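Local coordinates for protein glycogen synthase (PDB 6GNF) that belongs to the starch and glycogen synthase family, glycosyltransferases with a two-domain GT-B architecture, and carries ADP in this model, at residues L333-E341 and V346-G354; L441-P450 and M514-V523. All coordinates share one frame; numbering follows the deposited sequence.

Both contacts reach the parallel six-stranded sheet, on the same side of the chain's centre, with nearest atoms about 6 Å apart. Contact 1 joins helix 327-341 to the turn and loop leading into strand 352-356 and is partly buried: a leucine pair lies inside, while valines and a proline sit near the surface. Contact 2 packs helix 509-520 against the end of helix 439-445 and the start of strand 449-452, and is buried. Their chemistry differs accordingly. Side-chain ammonium and amide groups grip loop carbonyls in 333-341/346-354, whereas sulfur and alkyl groups dominate 441-450/514-523. Helix 327-341 serves both, since its Ile327 touches Arg515 and Met519.

Contact 1 of 2, residues L333-E341 and V346-G354; sequences LCKVALQKE and VDPDIPLFG
Lys335 NZ is gripped by two backbone carbonyls of the 346-354 loop, with Pro348 O at 2.7 Å and Ile350 O at 2.8 Å from it. The ammonium sits above both carbonyl planes, nearly 60° out of each. A salt bridge to Asp425 adds a third acceptor and probably favours the charged form of the lysine; the same carboxylate oxygen also receives the backbone N of Leu352. With CG opposite the backbone N (chi1 -172°) and every later torsion extended, the lysine chain spans from the helix to these oxygens, its CD passing beside Pro348.

One turn on, Gln339 pairs its amide with the backbone of Asp347 twice. Its OE1 accepts from Asp347 N at 2.8 Å, and its NE2 donates almost straight to Asp347 O, the N-H...O angle being 171°. That oxygen lies in the plane of the Gln339 amide, and NE2 has a second acceptor in Gln381, so the amide's rotation is well fixed.

Apolar groups flank the polar ones. Val336 CG1 meets Val346 CG1 at 3.4 Å, tighter than ordinary van der Waals contact, the two side chains crossing at about a right angle. On the buried side Leu338 CD2 reaches Leu352 CD2 at 3.7 Å, and Phe419 and Ile420 of helix 414-423 also pack on Leu338.

Within the loop, Asp347 OD1 accepts from Asp349 N at 2.9 Å, an Asx turn superposed on the type I turn 347-350. Through this turn, and directly through Leu338 and Leu352, helix 327-341 is joined to strand 352-356, an inner strand of the parallel 3-2-1-4-5-6 sheet of the Rossmann-like C-terminal domain in the GT-B fold.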
ATOM      1  N   LEU A 333      15.750 -18.531 -19.376  1.00 88.06           N
ATOM      2  CA  LEU A 333      15.871 -19.623 -18.419  1.00 87.42           C
ATOM      3  C   LEU A 333      14.844 -19.439 -17.302  1.00 85.33           C
ATOM      4  O   LEU A 333      14.168 -20.388 -16.911  1.00 86.34           O
ATOM      5  CB  LEU A 333      17.303 -19.720 -17.880  1.00 88.31           C
ATOM      6  CG  LEU A 333      17.691 -20.940 -17.024  1.00 88.93           C
ATOM      7  CD1 LEU A 333      19.202 -21.134 -17.020  1.00 90.43           C
ATOM      8  CD2 LEU A 333      17.198 -20.837 -15.588  1.00 88.94           C
ATOM      9  N   CYS A 334      14.700 -18.210 -16.817  1.00 84.16           N
ATOM     10  CA  CYS A 334      13.663 -17.890 -15.832  1.00 82.36           C
ATOM     11  C   CYS A 334      12.257 -18.196 -16.360  1.00 81.95           C
ATOM     12  O   CYS A 334      11.422 -18.710 -15.627  1.00 80.73           O
ATOM     13  CB  CYS A 334      13.764 -16.429 -15.403  1.00 80.32           C
ATOM     14  SG  CYS A 334      15.221 -16.092 -14.386  1.00 82.72           S
ATOM     15  N   LYS A 335      12.009 -17.893 -17.631  1.00 83.83           N
ATOM     16  CA  LYS A 335      10.715 -18.183 -18.256  1.00 83.62           C
ATOM     17  C   LYS A 335      10.408 -19.679 -18.245  1.00 84.88           C
ATOM     18  O   LYS A 335       9.331 -20.098 -17.817  1.00 84.12           O
ATOM     19  CB  LYS A 335      10.672 -17.659 -19.696  1.00 84.08           C
ATOM     20  CG  LYS A 335       9.299 -17.760 -20.342  1.00 83.80           C
ATOM     21  CD  LYS A 335       9.242 -17.013 -21.659  1.00 83.97           C
ATOM     22  CE  LYS A 335       7.879 -17.153 -22.310  1.00 84.45           C
ATOM     23  NZ  LYS A 335       7.759 -16.290 -23.520  1.00 85.15           N
ATOM     24  N   VAL A 336      11.335 -20.473 -18.768  1.00 86.94           N
ATOM     25  CA  VAL A 336      11.201 -21.931 -18.759  1.00 88.32           C
ATOM     26  C   VAL A 336      11.053 -22.496 -17.339  1.00 86.85           C
ATOM     27  O   VAL A 336      10.319 -23.462 -17.129  1.00 86.44           O
ATOM     28  CB  VAL A 336      12.377 -22.584 -19.524  1.00 91.17           C
ATOM     29  CG1 VAL A 336      12.551 -24.055 -19.186  1.00 93.87           C
ATOM     30  CG2 VAL A 336      12.249 -22.326 -21.019  1.00 93.32           C
ATOM     31  N   ALA A 337      11.745 -21.897 -16.371  1.00 85.48           N
ATOM     32  CA  ALA A 337      11.631 -22.304 -14.968  1.00 85.12           C
ATOM     33  C   ALA A 337      10.232 -22.030 -14.403  1.00 85.18           C
ATOM     34  O   ALA A 337       9.662 -22.875 -13.708  1.00 86.14           O
ATOM     35  CB  ALA A 337      12.683 -21.600 -14.124  1.00 84.81           C
ATOM     36  N   LEU A 338       9.693 -20.851 -14.704  1.00 83.52           N
ATOM     37  CA  LEU A 338       8.333 -20.491 -14.300  1.00 82.43           C
ATOM     38  C   LEU A 338       7.320 -21.443 -14.918  1.00 83.71           C
ATOM     39  O   LEU A 338       6.442 -21.964 -14.233  1.00 83.32           O
ATOM     40  CB  LEU A 338       8.013 -19.057 -14.730  1.00 80.66           C
ATOM     41  CG  LEU A 338       6.624 -18.496 -14.417  1.00 78.22           C
ATOM     42  CD1 LEU A 338       6.350 -18.500 -12.920  1.00 77.38           C
ATOM     43  CD2 LEU A 338       6.502 -17.091 -14.983  1.00 76.68           C
ATOM     44  N   GLN A 339       7.455 -21.669 -16.218  1.00 86.57           N
ATOM     45  CA  GLN A 339       6.565 -22.570 -16.939  1.00 90.31           C
ATOM     46  C   GLN A 339       6.519 -23.945 -16.287  1.00 94.21           C
ATOM     47  O   GLN A 339       5.432 -24.473 -16.041  1.00 96.91           O
ATOM     48  CB  GLN A 339       6.986 -22.682 -18.408  1.00 91.18           C
ATOM     49  CG  GLN A 339       6.664 -21.427 -19.201  1.00 89.68           C
ATOM     50  CD  GLN A 339       7.143 -21.477 -20.637  1.00 91.51           C
ATOM     51  OE1 GLN A 339       8.137 -22.124 -20.954  1.00 95.30           O
ATOM     52  NE2 GLN A 339       6.440 -20.772 -21.517  1.00 91.60           N
ATOM     53  N   LYS A 340       7.691 -24.531 -16.050  1.00 96.05           N
ATOM     54  CA  LYS A 340       7.769 -25.833 -15.393  1.00 97.43           C
ATOM     55  C   LYS A 340       7.204 -25.797 -13.975  1.00 94.74           C
ATOM     56  O   LYS A 340       6.482 -26.701 -13.573  1.00 97.78           O
ATOM     57  CB  LYS A 340       9.209 -26.349 -15.353  1.00100.10           C
ATOM     58  CG  LYS A 340       9.385 -27.549 -14.434  1.00101.74           C
ATOM     59  CD  LYS A 340      10.550 -28.426 -14.835  1.00104.95           C
ATOM     60  CE  LYS A 340      10.533 -29.725 -14.046  1.00107.56           C
ATOM     61  NZ  LYS A 340      10.648 -29.477 -12.581  1.00106.51           N
ATOM     62  N   GLU A 341       7.543 -24.767 -13.216  1.00 90.75           N
ATOM     63  CA  GLU A 341       7.053 -24.650 -11.842  1.00 90.69           C
ATOM     64  C   GLU A 341       5.520 -24.650 -11.781  1.00 90.14           C
ATOM     65  O   GLU A 341       4.936 -25.155 -10.828  1.00 89.64           O
ATOM     66  CB  GLU A 341       7.600 -23.376 -11.187  1.00 89.20           C
ATOM     67  CG  GLU A 341       7.433 -23.313  -9.675  1.00 89.35           C
ATOM     68  CD  GLU A 341       8.409 -24.180  -8.912  1.00 91.29           C
ATOM     69  OE1 GLU A 341       9.062 -25.064  -9.502  1.00 94.02           O
ATOM     70  OE2 GLU A 341       8.522 -23.962  -7.689  1.00 92.61           O
ATOM     71  N   VAL A 346       6.380 -26.043 -21.510  1.00101.47           N
ATOM     72  CA  VAL A 346       7.645 -25.332 -21.544  1.00100.10           C
ATOM     73  C   VAL A 346       7.973 -24.939 -22.977  1.00101.65           C
ATOM     74  O   VAL A 346       8.254 -25.792 -23.814  1.00106.95           O
ATOM     75  CB  VAL A 346       8.778 -26.186 -20.960  1.00 99.90           C
ATOM     76  CG1 VAL A 346      10.118 -25.486 -21.143  1.00 99.69           C
ATOM     77  CG2 VAL A 346       8.506 -26.473 -19.491  1.00 98.25           C
ATOM     78  N   ASP A 347       7.935 -23.639 -23.242  1.00100.94           N
ATOM     79  CA  ASP A 347       8.205 -23.092 -24.563  1.00102.53           C
ATOM     80  C   ASP A 347       8.411 -21.591 -24.418  1.00101.97           C
ATOM     81  O   ASP A 347       7.458 -20.863 -24.149  1.00100.21           O
ATOM     82  CB  ASP A 347       7.033 -23.370 -25.508  1.00104.20           C
ATOM     83  CG  ASP A 347       7.248 -22.794 -26.907  1.00105.31           C
ATOM     84  OD1 ASP A 347       8.241 -22.076 -27.144  1.00105.89           O
ATOM     85  OD2 ASP A 347       6.402 -23.065 -27.785  1.00104.81           O
ATOM     86  N   PRO A 348       9.655 -21.116 -24.605  1.00104.48           N
ATOM     87  CA  PRO A 348       9.915 -19.698 -24.376  1.00103.97           C
ATOM     88  C   PRO A 348       9.321 -18.767 -25.438  1.00102.74           C
ATOM     89  O   PRO A 348       9.402 -17.554 -25.273  1.00104.03           O
ATOM     90  CB  PRO A 348      11.445 -19.621 -24.372  1.00104.72           C
ATOM     91  CG  PRO A 348      11.880 -20.745 -25.238  1.00105.95           C
ATOM     92  CD  PRO A 348      10.857 -21.832 -25.068  1.00106.41           C
ATOM     93  N   ASP A 349       8.722 -19.313 -26.495  1.00100.98           N
ATOM     94  CA  ASP A 349       8.098 -18.494 -27.540  1.00101.09           C
ATOM     95  C   ASP A 349       6.619 -18.192 -27.303  1.00 98.25           C
ATOM     96  O   ASP A 349       6.010 -17.478 -28.097  1.00 98.82           O
ATOM     97  CB  ASP A 349       8.245 -19.173 -28.905  1.00104.76           C
ATOM     98  CG  ASP A 349       9.690 -19.316 -29.329  1.00107.08           C
ATOM     99  OD1 ASP A 349      10.563 -18.699 -28.684  1.00107.52           O
ATOM    100  OD2 ASP A 349       9.949 -20.018 -30.327  1.00111.87           O
ATOM    101  N   ILE A 350       6.023 -18.778 -26.268  1.00 96.49           N
ATOM    102  CA  ILE A 350       4.636 -18.464 -25.914  1.00 94.21           C
ATOM    103  C   ILE A 350       4.631 -17.294 -24.938  1.00 89.59           C
ATOM    104  O   ILE A 350       5.225 -17.399 -23.867  1.00 85.75           O
ATOM    105  CB  ILE A 350       3.921 -19.665 -25.266  1.00 95.70           C
ATOM    106  CG1 ILE A 350       3.791 -20.805 -26.278  1.00 99.52           C
ATOM    107  CG2 ILE A 350       2.535 -19.266 -24.771  1.00 94.60           C
ATOM    108  CD1 ILE A 350       3.449 -22.141 -25.654  1.00101.58           C
ATOM    109  N   PRO A 351       3.953 -16.184 -25.297  1.00 88.74           N
ATOM    110  CA  PRO A 351       3.957 -15.021 -24.404  1.00 85.94           C
ATOM    111  C   PRO A 351       3.250 -15.323 -23.088  1.00 83.24           C
ATOM    112  O   PRO A 351       2.159 -15.891 -23.098  1.00 83.06           O
ATOM    113  CB  PRO A 351       3.197 -13.954 -25.200  1.00 86.73           C
ATOM    114  CG  PRO A 351       2.342 -14.716 -26.149  1.00 88.96           C
ATOM    115  CD  PRO A 351       3.097 -15.970 -26.479  1.00 90.07           C
ATOM    116  N   LEU A 352       3.872 -14.939 -21.975  1.00 80.51           N
ATOM    117  CA  LEU A 352       3.349 -15.254 -20.652  1.00 78.59           C
ATOM    118  C   LEU A 352       2.990 -13.990 -19.881  1.00 74.95           C
ATOM    119  O   LEU A 352       3.794 -13.068 -19.787  1.00 74.21           O
ATOM    120  CB  LEU A 352       4.372 -16.074 -19.864  1.00 79.22           C
ATOM    121  CG  LEU A 352       3.845 -16.759 -18.596  1.00 79.17           C
ATOM    122  CD1 LEU A 352       4.568 -18.070 -18.350  1.00 81.40           C
ATOM    123  CD2 LEU A 352       3.967 -15.875 -17.367  1.00 77.42           C
ATOM    124  N   PHE A 353       1.775 -13.972 -19.333  1.00 72.94           N
ATOM    125  CA  PHE A 353       1.276 -12.880 -18.492  1.00 70.69           C
ATOM    126  C   PHE A 353       1.256 -13.311 -17.029  1.00 68.99           C
ATOM    127  O   PHE A 353       0.811 -14.409 -16.708  1.00 69.84           O
ATOM    128  CB  PHE A 353      -0.150 -12.506 -18.897  1.00 71.14           C
ATOM    129  CG  PHE A 353      -0.252 -11.850 -20.242  1.00 72.62           C
ATOM    130  CD1 PHE A 353      -0.339 -12.611 -21.394  1.00 74.63           C
ATOM    131  CD2 PHE A 353      -0.285 -10.466 -20.353  1.00 71.78           C
ATOM    132  CE1 PHE A 353      -0.444 -12.006 -22.636  1.00 76.73           C
ATOM    133  CE2 PHE A 353      -0.387  -9.852 -21.590  1.00 73.76           C
ATOM    134  CZ  PHE A 353      -0.467 -10.622 -22.736  1.00 75.79           C
ATOM    135  N   GLY A 354       1.729 -12.443 -16.141  1.00 66.82           N
ATOM    136  CA  GLY A 354       1.764 -12.738 -14.711  1.00 65.59           C
ATOM    137  C   GLY A 354       0.998 -11.721 -13.881  1.00 64.83           C
ATOM    138  O   GLY A 354       1.134 -10.514 -14.084  1.00 64.38           O
TER

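Contact 2 of 2, residues L441-P450 and M514-V523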
ATOM      1  N   LEU A 441       6.657  -1.479 -11.095  1.00 60.65           N
ATOM      2  CA  LEU A 441       8.003  -0.944 -10.903  1.00 61.45           C
ATOM      3  C   LEU A 441       9.004  -2.087 -10.839  1.00 62.92           C
ATOM      4  O   LEU A 441      10.020  -2.083 -11.543  1.00 61.56           O
ATOM      5  CB  LEU A 441       8.082  -0.113  -9.626  1.00 59.73           C
ATOM      6  CG  LEU A 441       7.070   1.023  -9.453  1.00 59.31           C
ATOM      7  CD1 LEU A 441       7.375   1.803  -8.183  1.00 59.83           C
ATOM      8  CD2 LEU A 441       7.059   1.950 -10.655  1.00 61.46           C
ATOM      9  N   TYR A 442       8.695  -3.091 -10.025  1.00 64.44           N
ATOM     10  CA  TYR A 442       9.513  -4.291  -9.964  1.00 67.08           C
ATOM     11  C   TYR A 442       9.648  -4.900 -11.350  1.00 67.60           C
ATOM     12  O   TYR A 442      10.753  -5.216 -11.801  1.00 69.63           O
ATOM     13  CB  TYR A 442       8.901  -5.325  -9.019  1.00 69.32           C
ATOM     14  CG  TYR A 442       8.910  -4.964  -7.550  1.00 73.20           C
ATOM     15  CD1 TYR A 442       9.872  -4.121  -7.013  1.00 76.07           C
ATOM     16  CD2 TYR A 442       7.967  -5.507  -6.686  1.00 75.34           C
ATOM     17  CE1 TYR A 442       9.883  -3.811  -5.666  1.00 77.45           C
ATOM     18  CE2 TYR A 442       7.976  -5.206  -5.338  1.00 78.68           C
ATOM     19  CZ  TYR A 442       8.937  -4.355  -4.834  1.00 80.43           C
ATOM     20  OH  TYR A 442       8.931  -4.048  -3.494  1.00 88.43           O
ATOM     21  N   ALA A 443       8.518  -5.078 -12.023  1.00 65.22           N
ATOM     22  CA  ALA A 443       8.495  -5.715 -13.329  1.00 65.39           C
ATOM     23  C   ALA A 443       9.452  -5.032 -14.300  1.00 64.99           C
ATOM     24  O   ALA A 443      10.216  -5.694 -14.995  1.00 66.62           O
ATOM     25  CB  ALA A 443       7.083  -5.710 -13.890  1.00 65.23           C
ATOM     26  N   MET A 444       9.401  -3.709 -14.360  1.00 64.29           N
ATOM     27  CA  MET A 444      10.248  -2.961 -15.276  1.00 65.48           C
ATOM     28  C   MET A 444      11.734  -3.161 -14.993  1.00 67.62           C
ATOM     29  O   MET A 444      12.529  -3.252 -15.918  1.00 71.51           O
ATOM     30  CB  MET A 444       9.873  -1.477 -15.286  1.00 65.16           C
ATOM     31  CG  MET A 444       8.548  -1.217 -15.990  1.00 65.53           C
ATOM     32  SD  MET A 444       8.110   0.518 -16.199  1.00 66.20           S
ATOM     33  CE  MET A 444       7.653   0.966 -14.531  1.00 63.64           C
ATOM     34  N   MET A 445      12.125  -3.239 -13.728  1.00 67.39           N
ATOM     35  CA  MET A 445      13.530  -3.501 -13.395  1.00 69.96           C
ATOM     36  C   MET A 445      14.004  -4.865 -13.894  1.00 68.52           C
ATOM     37  O   MET A 445      15.192  -5.050 -14.125  1.00 69.18           O
ATOM     38  CB  MET A 445      13.765  -3.414 -11.891  1.00 73.29           C
ATOM     39  CG  MET A 445      13.679  -2.022 -11.324  1.00 77.96           C
ATOM     40  SD  MET A 445      13.867  -2.008  -9.518  1.00 86.73           S
ATOM     41  CE  MET A 445      15.593  -2.475  -9.351  1.00 91.38           C
ATOM     42  N   TYR A 446      13.069  -5.802 -14.055  1.00 66.50           N
ATOM     43  CA  TYR A 446      13.371  -7.134 -14.577  1.00 67.69           C
ATOM     44  C   TYR A 446      13.190  -7.238 -16.104  1.00 68.42           C
ATOM     45  O   TYR A 446      13.359  -8.310 -16.671  1.00 69.21           O
ATOM     46  CB  TYR A 446      12.498  -8.188 -13.874  1.00 67.33           C
ATOM     47  CG  TYR A 446      12.952  -8.525 -12.460  1.00 66.39           C
ATOM     48  CD1 TYR A 446      12.824  -7.605 -11.437  1.00 65.87           C
ATOM     49  CD2 TYR A 446      13.500  -9.765 -12.158  1.00 68.06           C
ATOM     50  CE1 TYR A 446      13.231  -7.896 -10.147  1.00 66.28           C
ATOM     51  CE2 TYR A 446      13.913 -10.071 -10.869  1.00 68.44           C
ATOM     52  CZ  TYR A 446      13.772  -9.132  -9.864  1.00 67.44           C
ATOM     53  OH  TYR A 446      14.181  -9.406  -8.566  1.00 67.47           O
ATOM     54  N   GLY A 447      12.826  -6.141 -16.760  1.00 68.07           N
ATOM     55  CA  GLY A 447      12.585  -6.150 -18.202  1.00 69.48           C
ATOM     56  C   GLY A 447      11.253  -6.778 -18.567  1.00 68.61           C
ATOM     57  O   GLY A 447      11.029  -7.188 -19.700  1.00 69.70           O
ATOM     58  N   THR A 448      10.357  -6.839 -17.590  1.00 68.08           N
ATOM     59  CA  THR A 448       9.034  -7.413 -17.774  1.00 67.20           C
ATOM     60  C   THR A 448       8.069  -6.256 -18.008  1.00 66.34           C
ATOM     61  O   THR A 448       8.013  -5.316 -17.219  1.00 63.69           O
ATOM     62  CB  THR A 448       8.631  -8.251 -16.540  1.00 65.46           C
ATOM     63  OG1 THR A 448       9.530  -9.363 -16.407  1.00 66.50           O
ATOM     64  CG2 THR A 448       7.211  -8.781 -16.659  1.00 64.61           C
ATOM     65  N   ILE A 449       7.297  -6.349 -19.085  1.00 66.94           N
ATOM     66  CA  ILE A 449       6.535  -5.216 -19.595  1.00 66.91           C
ATOM     67  C   ILE A 449       5.151  -5.114 -18.954  1.00 66.43           C
ATOM     68  O   ILE A 449       4.354  -6.051 -19.062  1.00 68.71           O
ATOM     69  CB  ILE A 449       6.381  -5.326 -21.122  1.00 68.44           C
ATOM     70  CG1 ILE A 449       7.750  -5.160 -21.789  1.00 70.62           C
ATOM     71  CG2 ILE A 449       5.403  -4.283 -21.643  1.00 68.95           C
ATOM     72  CD1 ILE A 449       7.803  -5.609 -23.234  1.00 72.90           C
ATOM     73  N   PRO A 450       4.843  -3.966 -18.315  1.00 64.29           N
ATOM     74  CA  PRO A 450       3.516  -3.808 -17.721  1.00 62.59           C
ATOM     75  C   PRO A 450       2.382  -3.661 -18.740  1.00 63.34           C
ATOM     76  O   PRO A 450       2.521  -2.947 -19.735  1.00 62.26           O
ATOM     77  CB  PRO A 450       3.642  -2.517 -16.891  1.00 62.13           C
ATOM     78  CG  PRO A 450       5.104  -2.297 -16.718  1.00 62.36           C
ATOM     79  CD  PRO A 450       5.737  -2.852 -17.953  1.00 64.33           C
ATOM     80  N   MET A 514      11.652  -2.375 -25.864  1.00 81.48           N
ATOM     81  CA  MET A 514      10.806  -1.994 -24.733  1.00 78.34           C
ATOM     82  C   MET A 514      11.325  -2.585 -23.417  1.00 75.67           C
ATOM     83  O   MET A 514      11.257  -1.936 -22.365  1.00 73.01           O
ATOM     84  CB  MET A 514       9.346  -2.404 -24.975  1.00 77.73           C
ATOM     85  CG  MET A 514       8.360  -1.807 -23.979  1.00 75.11           C
ATOM     86  SD  MET A 514       6.614  -2.034 -24.399  1.00 75.48           S
ATOM     87  CE  MET A 514       6.355  -0.727 -25.592  1.00 76.88           C
ATOM     88  N   ARG A 515      11.831  -3.813 -23.466  1.00 75.08           N
ATOM     89  CA  ARG A 515      12.410  -4.443 -22.280  1.00 73.78           C
ATOM     90  C   ARG A 515      13.653  -3.711 -21.800  1.00 73.56           C
ATOM     91  O   ARG A 515      13.840  -3.534 -20.610  1.00 72.15           O
ATOM     92  CB  ARG A 515      12.770  -5.898 -22.564  1.00 74.09           C
ATOM     93  CG  ARG A 515      11.576  -6.774 -22.900  1.00 74.52           C
ATOM     94  CD  ARG A 515      11.948  -8.244 -22.864  1.00 75.70           C
ATOM     95  NE  ARG A 515      13.140  -8.534 -23.657  1.00 78.00           N
ATOM     96  CZ  ARG A 515      13.670  -9.745 -23.779  1.00 79.76           C
ATOM     97  NH1 ARG A 515      14.759  -9.927 -24.517  1.00 81.37           N
ATOM     98  NH2 ARG A 515      13.115 -10.786 -23.171  1.00 79.23           N
ATOM     99  N   LEU A 516      14.527  -3.351 -22.733  1.00 76.41           N
ATOM    100  CA  LEU A 516      15.742  -2.615 -22.399  1.00 77.44           C
ATOM    101  C   LEU A 516      15.399  -1.248 -21.837  1.00 76.33           C
ATOM    102  O   LEU A 516      16.015  -0.815 -20.862  1.00 74.29           O
ATOM    103  CB  LEU A 516      16.664  -2.490 -23.622  1.00 81.81           C
ATOM    104  CG  LEU A 516      17.734  -3.577 -23.820  1.00 83.90           C
ATOM    105  CD1 LEU A 516      17.276  -4.960 -23.369  1.00 83.66           C
ATOM    106  CD2 LEU A 516      18.188  -3.620 -25.273  1.00 85.94           C
ATOM    107  N   ASP A 517      14.393  -0.596 -22.423  1.00 77.20           N
ATOM    108  CA  ASP A 517      13.930   0.713 -21.945  1.00 76.89           C
ATOM    109  C   ASP A 517      13.353   0.602 -20.536  1.00 74.23           C
ATOM    110  O   ASP A 517      13.586   1.472 -19.694  1.00 74.30           O
ATOM    111  CB  ASP A 517      12.875   1.313 -22.887  1.00 78.29           C
ATOM    112  CG  ASP A 517      13.460   1.769 -24.217  1.00 82.05           C
ATOM    113  OD1 ASP A 517      14.647   1.476 -24.460  1.00 84.54           O
ATOM    114  OD2 ASP A 517      12.738   2.400 -25.023  1.00 83.23           O
ATOM    115  N   CYS A 518      12.620  -0.481 -20.284  1.00 71.84           N
ATOM    116  CA  CYS A 518      12.105  -0.766 -18.960  1.00 69.14           C
ATOM    117  C   CYS A 518      13.243  -0.943 -17.963  1.00 68.23           C
ATOM    118  O   CYS A 518      13.192  -0.378 -16.878  1.00 66.84           O
ATOM    119  CB  CYS A 518      11.228  -2.022 -18.963  1.00 68.17           C
ATOM    120  SG  CYS A 518       9.542  -1.758 -19.564  1.00 69.27           S
ATOM    121  N   MET A 519      14.248  -1.738 -18.318  1.00 68.90           N
ATOM    122  CA  MET A 519      15.364  -1.989 -17.399  1.00 69.52           C
ATOM    123  C   MET A 519      16.186  -0.727 -17.125  1.00 70.25           C
ATOM    124  O   MET A 519      16.745  -0.580 -16.052  1.00 68.16           O
ATOM    125  CB  MET A 519      16.262  -3.119 -17.909  1.00 70.87           C
ATOM    126  CG  MET A 519      15.599  -4.486 -17.860  1.00 70.96           C
ATOM    127  SD  MET A 519      16.729  -5.846 -18.206  1.00 74.13           S
ATOM    128  CE  MET A 519      17.677  -5.885 -16.688  1.00 71.74           C
ATOM    129  N   ALA A 520      16.232   0.192 -18.087  1.00 74.31           N
ATOM    130  CA  ALA A 520      16.954   1.457 -17.924  1.00 74.95           C
ATOM    131  C   ALA A 520      16.152   2.492 -17.136  1.00 73.78           C
ATOM    132  O   ALA A 520      16.691   3.526 -16.754  1.00 73.75           O
ATOM    133  CB  ALA A 520      17.330   2.022 -19.282  1.00 75.86           C
ATOM    134  N   ASN A 521      14.865   2.218 -16.921  1.00 73.23           N
ATOM    135  CA  ASN A 521      13.966   3.124 -16.207  1.00 70.80           C
ATOM    136  C   ASN A 521      14.280   3.182 -14.719  1.00 68.73           C
ATOM    137  O   ASN A 521      14.172   2.177 -14.020  1.00 68.05           O
ATOM    138  CB  ASN A 521      12.518   2.673 -16.409  1.00 69.81           C
ATOM    139  CG  ASN A 521      11.511   3.670 -15.878  1.00 69.42           C
ATOM    140  OD1 ASN A 521      11.813   4.849 -15.735  1.00 70.05           O
ATOM    141  ND2 ASN A 521      10.295   3.196 -15.597  1.00 69.82           N
ATOM    142  N   ASP A 522      14.655   4.361 -14.236  1.00 68.99           N
ATOM    143  CA  ASP A 522      15.017   4.537 -12.831  1.00 69.26           C
ATOM    144  C   ASP A 522      13.756   4.718 -11.979  1.00 65.45           C
ATOM    145  O   ASP A 522      13.039   5.703 -12.111  1.00 62.61           O
ATOM    146  CB  ASP A 522      15.956   5.735 -12.678  1.00 72.96           C
ATOM    147  CG  ASP A 522      16.328   6.016 -11.231  1.00 76.13           C
ATOM    148  OD1 ASP A 522      16.370   5.079 -10.396  1.00 76.31           O
ATOM    149  OD2 ASP A 522      16.582   7.203 -10.933  1.00 82.23           O
ATOM    150  N   VAL A 523      13.486   3.735 -11.129  1.00 64.55           N
ATOM    151  CA  VAL A 523      12.312   3.741 -10.262  1.00 64.27           C
ATOM    152  C   VAL A 523      12.714   3.713  -8.777  1.00 63.61           C
ATOM    153  O   VAL A 523      11.957   3.243  -7.932  1.00 62.61           O
ATOM    154  CB  VAL A 523      11.363   2.561 -10.592  1.00 63.63           C
ATOM    155  CG1 VAL A 523      10.726   2.760 -11.953  1.00 65.48           C
ATOM    156  CG2 VAL A 523      12.088   1.223 -10.553  1.00 63.84           C
TER
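Gly447 and Met519 meet where helix 439-445 ends in a Schellman motif: Gly447 has positive phi (76°), and the N atoms of Gly447 and Thr448 bond back to the carbonyls of Met444 and Ala443. The axes of 441-445 and 514-520 cross at -116°, within the Rossmann-like C-terminal domain.

The tight part centres on the glycine. Having no side chain, Gly447 lets Met519 CG come to 3.4 Å from Gly447 N, and the same carbon is 3.5 Å from Gly447 CA, closer than usual carbon packing. Beyond it, Arg515 CG lies 3.3 Å from Gly447 O, so the aliphatic part of the arginine runs past the carbonyl. Met444 O, already used by Gly447 N, also receives a CA-H...O contact from Met519 CA at 3.4 Å. Cys518 points into the interface, its SG 3.7 Å from Met444 CG. Toward the strand, Ile449 and Met514 cross at about a right angle, with Ile449 CG2 3.8 Å from Met514 SD; this isoleucine starts strand 449-452 and also touches Tyr426 of the adjacent strand.

Past the end of helix 509-520 the contacts lengthen to ordinary van der Waals distances, and Asn521, Val523 and Met445 are partly exposed. Val523 slots between Leu441 and Met445, its CG1 facing the former at 4.0 Å from Leu441 CD2, and its CG2 facing the latter. Leu441 is followed by Tyr442, whose side chain turns away from this interface and whose residue touches the bound ADP. The one hydrogen bond between the two segments is weak: Asn521 ND2 donates to Met444 SD at 3.5 Å, with an N-H...S angle of 143°.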